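Local structure of hypothetical protein 19.1 (Bacillus phage spp1, 2X8K) at residues C165-L179 / V233-I245. The protein forms, as a homohexamer, a wide channel at the distal tip of the phage tail and stays tail-associated after DNA ejection. Sequence-based numbering, arbitrary orientation.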
loop_
_atom_site.group_PDB
_atom_site.type_symbol
_atom_site.label_atom_id
_atom_site.label_comp_id
_atom_site.label_asym_id
_atom_site.label_seq_id
_atom_site.Cartn_x
_atom_site.Cartn_y
_atom_site.Cartn_z
ATOM N N CYS C 165 32.462 -57.583 -16.020
ATOM C CA CYS C 165 33.568 -58.559 -15.933
ATOM C C CYS C 165 33.850 -59.344 -17.227
ATOM O O CYS C 165 33.075 -60.239 -17.587
ATOM C CB CYS C 165 33.418 -59.493 -14.735
ATOM S SG CYS C 165 34.832 -60.605 -14.486
ATOM N N VAL C 166 35.007 -59.043 -17.881
ATOM C CA VAL C 166 35.464 -59.681 -19.126
ATOM C C VAL C 166 36.456 -60.833 -18.816
ATOM O O VAL C 166 37.653 -60.614 -18.580
ATOM C CB VAL C 166 35.908 -58.670 -20.232
ATOM C CG1 VAL C 166 36.893 -57.626 -19.701
ATOM C CG2 VAL C 166 36.445 -59.377 -21.478
ATOM N N PHE C 167 35.903 -62.063 -18.765
ATOM C CA PHE C 167 36.572 -63.314 -18.403
ATOM C C PHE C 167 37.917 -63.599 -19.050
ATOM O O PHE C 167 38.096 -63.399 -20.251
ATOM C CB PHE C 167 35.609 -64.518 -18.513
ATOM C CG PHE C 167 34.464 -64.498 -17.520
ATOM C CD1 PHE C 167 34.600 -65.082 -16.265
ATOM C CD2 PHE C 167 33.249 -63.909 -17.846
ATOM C CE1 PHE C 167 33.550 -65.057 -15.348
ATOM C CE2 PHE C 167 32.197 -63.899 -16.933
ATOM C CZ PHE C 167 32.354 -64.478 -15.693
ATOM N N SER C 168 38.872 -64.035 -18.220
ATOM C CA SER C 168 40.222 -64.427 -18.630
ATOM C C SER C 168 40.325 -65.955 -18.633
ATOM O O SER C 168 40.890 -66.527 -19.566
ATOM C CB SER C 168 41.282 -63.805 -17.723
ATOM O OG SER C 168 40.912 -63.830 -16.353
ATOM N N THR C 169 39.733 -66.611 -17.612
ATOM C CA THR C 169 39.688 -68.070 -17.469
ATOM C C THR C 169 38.224 -68.576 -17.499
ATOM O O THR C 169 37.295 -67.769 -17.599
ATOM C CB THR C 169 40.484 -68.532 -16.224
ATOM O OG1 THR C 169 40.003 -67.842 -15.066
ATOM C CG2 THR C 169 41.991 -68.334 -16.372
ATOM N N SER C 170 38.034 -69.917 -17.442
ATOM C CA SER C 170 36.725 -70.583 -17.454
ATOM C C SER C 170 35.914 -70.248 -16.204
ATOM O O SER C 170 36.491 -69.915 -15.167
ATOM C CB SER C 170 36.886 -72.096 -17.616
ATOM O OG SER C 170 37.776 -72.669 -16.671
ATOM N N ALA C 171 34.577 -70.314 -16.308
ATOM C CA ALA C 171 33.696 -69.996 -15.188
ATOM C C ALA C 171 32.676 -71.093 -14.902
ATOM O O ALA C 171 32.295 -71.832 -15.807
ATOM C CB ALA C 171 32.995 -68.670 -15.439
ATOM N N THR C 172 32.250 -71.200 -13.635
ATOM C CA THR C 172 31.251 -72.161 -13.149
ATOM C C THR C 172 30.125 -71.406 -12.438
ATOM O O THR C 172 28.956 -71.786 -12.552
ATOM C CB THR C 172 31.897 -73.226 -12.240
ATOM O OG1 THR C 172 32.713 -72.589 -11.250
ATOM C CG2 THR C 172 32.718 -74.260 -13.021
ATOM N N GLU C 173 30.493 -70.294 -11.751
ATOM C CA GLU C 173 29.621 -69.384 -10.999
ATOM C C GLU C 173 30.334 -68.027 -10.720
ATOM O O GLU C 173 31.421 -68.028 -10.133
ATOM C CB GLU C 173 29.163 -70.059 -9.679
ATOM C CG GLU C 173 27.881 -69.498 -9.073
ATOM C CD GLU C 173 27.184 -70.392 -8.059
ATOM O OE1 GLU C 173 27.033 -71.608 -8.328
ATOM O OE2 GLU C 173 26.758 -69.862 -7.007
ATOM N N TYR C 174 29.728 -66.883 -11.161
ATOM C CA TYR C 174 30.231 -65.505 -10.930
ATOM C C TYR C 174 29.515 -64.799 -9.751
ATOM O O TYR C 174 28.306 -64.565 -9.792
ATOM C CB TYR C 174 30.230 -64.619 -12.206
ATOM C CG TYR C 174 30.647 -63.185 -11.929
ATOM C CD1 TYR C 174 31.985 -62.804 -11.980
ATOM C CD2 TYR C 174 29.712 -62.230 -11.549
ATOM C CE1 TYR C 174 32.378 -61.502 -11.672
ATOM C CE2 TYR C 174 30.095 -60.934 -11.214
ATOM C CZ TYR C 174 31.425 -60.567 -11.295
ATOM O OH TYR C 174 31.771 -59.276 -10.973
ATOM N N GLU C 175 30.305 -64.382 -8.760
ATOM C CA GLU C 175 29.859 -63.780 -7.513
ATOM C C GLU C 175 30.510 -62.405 -7.229
ATOM O O GLU C 175 31.724 -62.237 -7.402
ATOM C CB GLU C 175 30.166 -64.796 -6.392
ATOM C CG GLU C 175 30.022 -64.311 -4.967
ATOM C CD GLU C 175 28.615 -64.386 -4.424
ATOM O OE1 GLU C 175 28.359 -65.258 -3.563
ATOM O OE2 GLU C 175 27.768 -63.577 -4.866
ATOM N N MET C 176 29.690 -61.444 -6.762
ATOM C CA MET C 176 30.092 -60.092 -6.373
ATOM C C MET C 176 29.544 -59.828 -4.972
ATOM O O MET C 176 28.359 -59.528 -4.822
ATOM C CB MET C 176 29.558 -59.055 -7.381
ATOM C CG MET C 176 29.945 -57.613 -7.056
ATOM S SD MET C 176 31.557 -57.138 -7.730
ATOM C CE MET C 176 32.534 -57.349 -6.349
ATOM N N GLN C 177 30.404 -59.951 -3.953
ATOM C CA GLN C 177 30.000 -59.788 -2.551
ATOM C C GLN C 177 30.297 -58.435 -1.849
ATOM O O GLN C 177 31.452 -58.012 -1.776
ATOM C CB GLN C 177 30.451 -60.993 -1.701
ATOM C CG GLN C 177 31.912 -61.392 -1.888
ATOM C CD GLN C 177 32.068 -62.750 -2.547
ATOM O OE1 GLN C 177 31.563 -63.769 -2.055
ATOM N NE2 GLN C 177 32.810 -62.809 -3.659
ATOM N N LEU C 178 29.243 -57.781 -1.315
ATOM C CA LEU C 178 29.334 -56.526 -0.551
ATOM C C LEU C 178 29.512 -56.936 0.915
ATOM O O LEU C 178 28.600 -57.517 1.514
ATOM C CB LEU C 178 28.071 -55.654 -0.750
ATOM C CG LEU C 178 27.869 -54.470 0.211
ATOM C CD1 LEU C 178 27.673 -53.197 -0.543
ATOM C CD2 LEU C 178 26.682 -54.703 1.137
ATOM N N LEU C 179 30.692 -56.652 1.477
ATOM C CA LEU C 179 31.058 -57.086 2.826
ATOM C C LEU C 179 31.307 -55.999 3.866
ATOM O O LEU C 179 31.493 -54.823 3.531
ATOM C CB LEU C 179 32.229 -58.105 2.777
ATOM C CG LEU C 179 33.437 -57.735 1.910
ATOM C CD1 LEU C 179 34.668 -57.527 2.762
ATOM C CD2 LEU C 179 33.684 -58.782 0.847
ATOM N N VAL C 233 31.796 -42.437 1.442
ATOM C CA VAL C 233 32.124 -43.605 2.224
ATOM C C VAL C 233 32.514 -44.792 1.306
ATOM O O VAL C 233 31.952 -44.963 0.194
ATOM C CB VAL C 233 30.868 -43.874 3.116
ATOM C CG1 VAL C 233 30.620 -45.354 3.400
ATOM C CG2 VAL C 233 30.927 -43.069 4.394
ATOM N N ASN C 234 33.469 -45.620 1.801
ATOM C CA ASN C 234 33.946 -46.812 1.109
ATOM C C ASN C 234 32.923 -47.937 1.157
ATOM O O ASN C 234 32.232 -48.112 2.167
ATOM C CB ASN C 234 35.258 -47.315 1.716
ATOM C CG ASN C 234 36.469 -46.585 1.254
ATOM O OD1 ASN C 234 36.597 -46.206 0.086
ATOM N ND2 ASN C 234 37.419 -46.436 2.153
ATOM N N THR C 235 32.851 -48.702 0.060
ATOM C CA THR C 235 32.006 -49.869 -0.110
ATOM C C THR C 235 32.987 -51.002 -0.438
ATOM O O THR C 235 33.721 -50.897 -1.425
ATOM C CB THR C 235 30.953 -49.613 -1.185
ATOM O OG1 THR C 235 30.097 -48.520 -0.788
ATOM C CG2 THR C 235 30.112 -50.828 -1.461
ATOM N N TYR C 236 33.041 -52.057 0.401
ATOM C CA TYR C 236 34.009 -53.129 0.203
ATOM C C TYR C 236 33.429 -54.296 -0.573
ATOM O O TYR C 236 32.541 -54.996 -0.079
ATOM C CB TYR C 236 34.697 -53.531 1.519
ATOM C CG TYR C 236 35.089 -52.334 2.351
ATOM C CD1 TYR C 236 36.294 -51.677 2.138
ATOM C CD2 TYR C 236 34.211 -51.798 3.290
ATOM C CE1 TYR C 236 36.616 -50.513 2.837
ATOM C CE2 TYR C 236 34.507 -50.618 3.973
ATOM C CZ TYR C 236 35.716 -49.983 3.753
ATOM O OH TYR C 236 36.012 -48.845 4.464
ATOM N N LEU C 237 33.927 -54.476 -1.816
ATOM C CA LEU C 237 33.461 -55.475 -2.776
ATOM C C LEU C 237 34.560 -56.489 -3.158
ATOM O O LEU C 237 35.728 -56.107 -3.294
ATOM C CB LEU C 237 32.957 -54.750 -4.038
ATOM C CG LEU C 237 31.947 -53.611 -3.861
ATOM C CD1 LEU C 237 31.793 -52.845 -5.141
ATOM C CD2 LEU C 237 30.592 -54.117 -3.351
ATOM N N LYS C 238 34.179 -57.752 -3.347
ATOM C CA LYS C 238 35.111 -58.800 -3.770
ATOM C C LYS C 238 34.462 -59.714 -4.806
ATOM O O LYS C 238 33.357 -60.228 -4.608
ATOM C CB LYS C 238 35.596 -59.618 -2.568
ATOM C CG LYS C 238 36.850 -60.447 -2.822
ATOM C CD LYS C 238 36.856 -61.705 -1.972
ATOM C CE LYS C 238 36.810 -61.372 -0.499
ATOM N NZ LYS C 238 35.629 -61.989 0.167
ATOM N N ALA C 239 35.161 -59.916 -5.914
ATOM C CA ALA C 239 34.623 -60.666 -7.059
ATOM C C ALA C 239 35.324 -62.008 -7.289
ATOM O O ALA C 239 36.448 -62.229 -6.817
ATOM C CB ALA C 239 34.671 -59.817 -8.325
ATOM N N THR C 240 34.669 -62.900 -8.025
ATOM C CA THR C 240 35.285 -64.179 -8.323
ATOM C C THR C 240 36.341 -64.045 -9.439
ATOM O O THR C 240 37.343 -64.771 -9.424
ATOM C CB THR C 240 34.233 -65.234 -8.590
ATOM O OG1 THR C 240 33.325 -64.726 -9.557
ATOM C CG2 THR C 240 33.502 -65.649 -7.331
ATOM N N GLN C 241 36.122 -63.122 -10.391
ATOM C CA GLN C 241 37.015 -62.878 -11.527
ATOM C C GLN C 241 37.273 -61.379 -11.586
ATOM O O GLN C 241 36.314 -60.641 -11.364
ATOM C CB GLN C 241 36.346 -63.369 -12.832
ATOM C CG GLN C 241 37.289 -63.597 -14.015
ATOM C CD GLN C 241 37.885 -64.987 -14.021
ATOM O OE1 GLN C 241 37.300 -65.948 -14.541
ATOM N NE2 GLN C 241 39.080 -65.123 -13.463
ATOM N N PRO C 242 38.524 -60.895 -11.843
ATOM C CA PRO C 242 38.781 -59.437 -11.886
ATOM C C PRO C 242 37.668 -58.708 -12.652
ATOM O O PRO C 242 37.465 -58.911 -13.855
ATOM C CB PRO C 242 40.194 -59.350 -12.476
ATOM C CG PRO C 242 40.833 -60.572 -12.044
ATOM C CD PRO C 242 39.765 -61.636 -12.127
ATOM N N SER C 243 36.914 -57.885 -11.907
ATOM C CA SER C 243 35.760 -57.148 -12.414
ATOM C C SER C 243 36.066 -55.676 -12.498
ATOM O O SER C 243 37.181 -55.224 -12.215
ATOM C CB SER C 243 34.498 -57.366 -11.577
ATOM O OG SER C 243 34.163 -58.739 -11.468
ATOM N N THR C 244 35.055 -54.932 -12.923
ATOM C CA THR C 244 35.058 -53.490 -13.035
ATOM C C THR C 244 33.702 -53.020 -12.563
ATOM O O THR C 244 32.680 -53.618 -12.921
ATOM C CB THR C 244 35.546 -53.028 -14.442
ATOM O OG1 THR C 244 36.678 -52.175 -14.275
ATOM C CG2 THR C 244 34.491 -52.288 -15.265
ATOM N N ILE C 245 33.699 -52.030 -11.677
ATOM C CA ILE C 245 32.468 -51.409 -11.209
ATOM C C ILE C 245 32.440 -49.980 -11.738
ATOM O O ILE C 245 33.452 -49.257 -11.691
ATOM C CB ILE C 245 32.198 -51.533 -9.687
ATOM C CG1 ILE C 245 30.770 -51.104 -9.349
ATOM C CG2 ILE C 245 33.234 -50.764 -8.838
ATOM C CD1 ILE C 245 30.091 -52.008 -8.464
#
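Gln241 lays its side chain along the end of strand 162-166 and the loop that follows. Its CB packs on Cys165 SG. CG touches both that sulfur and Phe167 CD1. The chain then bends (chi2 87°), and CD comes near Thr169 OG1. OE1 sits at the edge of the Phe167 ring, 3.3 Å from CD1, with amide and ring planes perpendicular. NE2 donates to Thr169 OG1 at 3.3 Å, tilted from the amide plane and far from straight.

Thr240 precedes it and meets Glu175. Glu175 N points almost straight at Thr240 OG1 (3.1 Å), while CG2 touches Glu175 CB. With OG1 between its backbone N and carbonyl carbon (chi1 51°), Thr240 presents the oxygen to this N-H. The return bond, Thr240 N to Glu175 O, is weak.

Beyond this point strands 174-179 and 234-239 run antiparallel. Gln177 and Lys238 are a hydrogen-bonded pair. Lys238 O accepts from Gln177 N and from Gln177 NE2, the latter at 2.8 Å. Two donors thus grip one oxygen, from opposite faces of its carbonyl plane, and the second probably helps hold the Gln177 amide in place. At the far end Leu179 N bonds to Tyr236 O at 2.9 Å.

One face of the pairing carries Met176, Leu178, Leu237 and Ala239; Gln177 and Lys238 lie on the other. Met176 bends at chi2 and chi3, and its CE touches Leu237 CB and Ala239 CB. Tyr174 OH shares a hydrogen bond with Ser243 OG, which lies in the ring plane.

Both segments belong to the C-terminal tail-component domain. Strands 149-152 and 183-190 flank the pair in a four-stranded antiparallel sheet. The chain turns through Thr240-Pro242 into strand 243-251, which lies beside 162-166 in a second sheet. Ile163 of that strand touches Tyr174 and Met176, joining the two sheets.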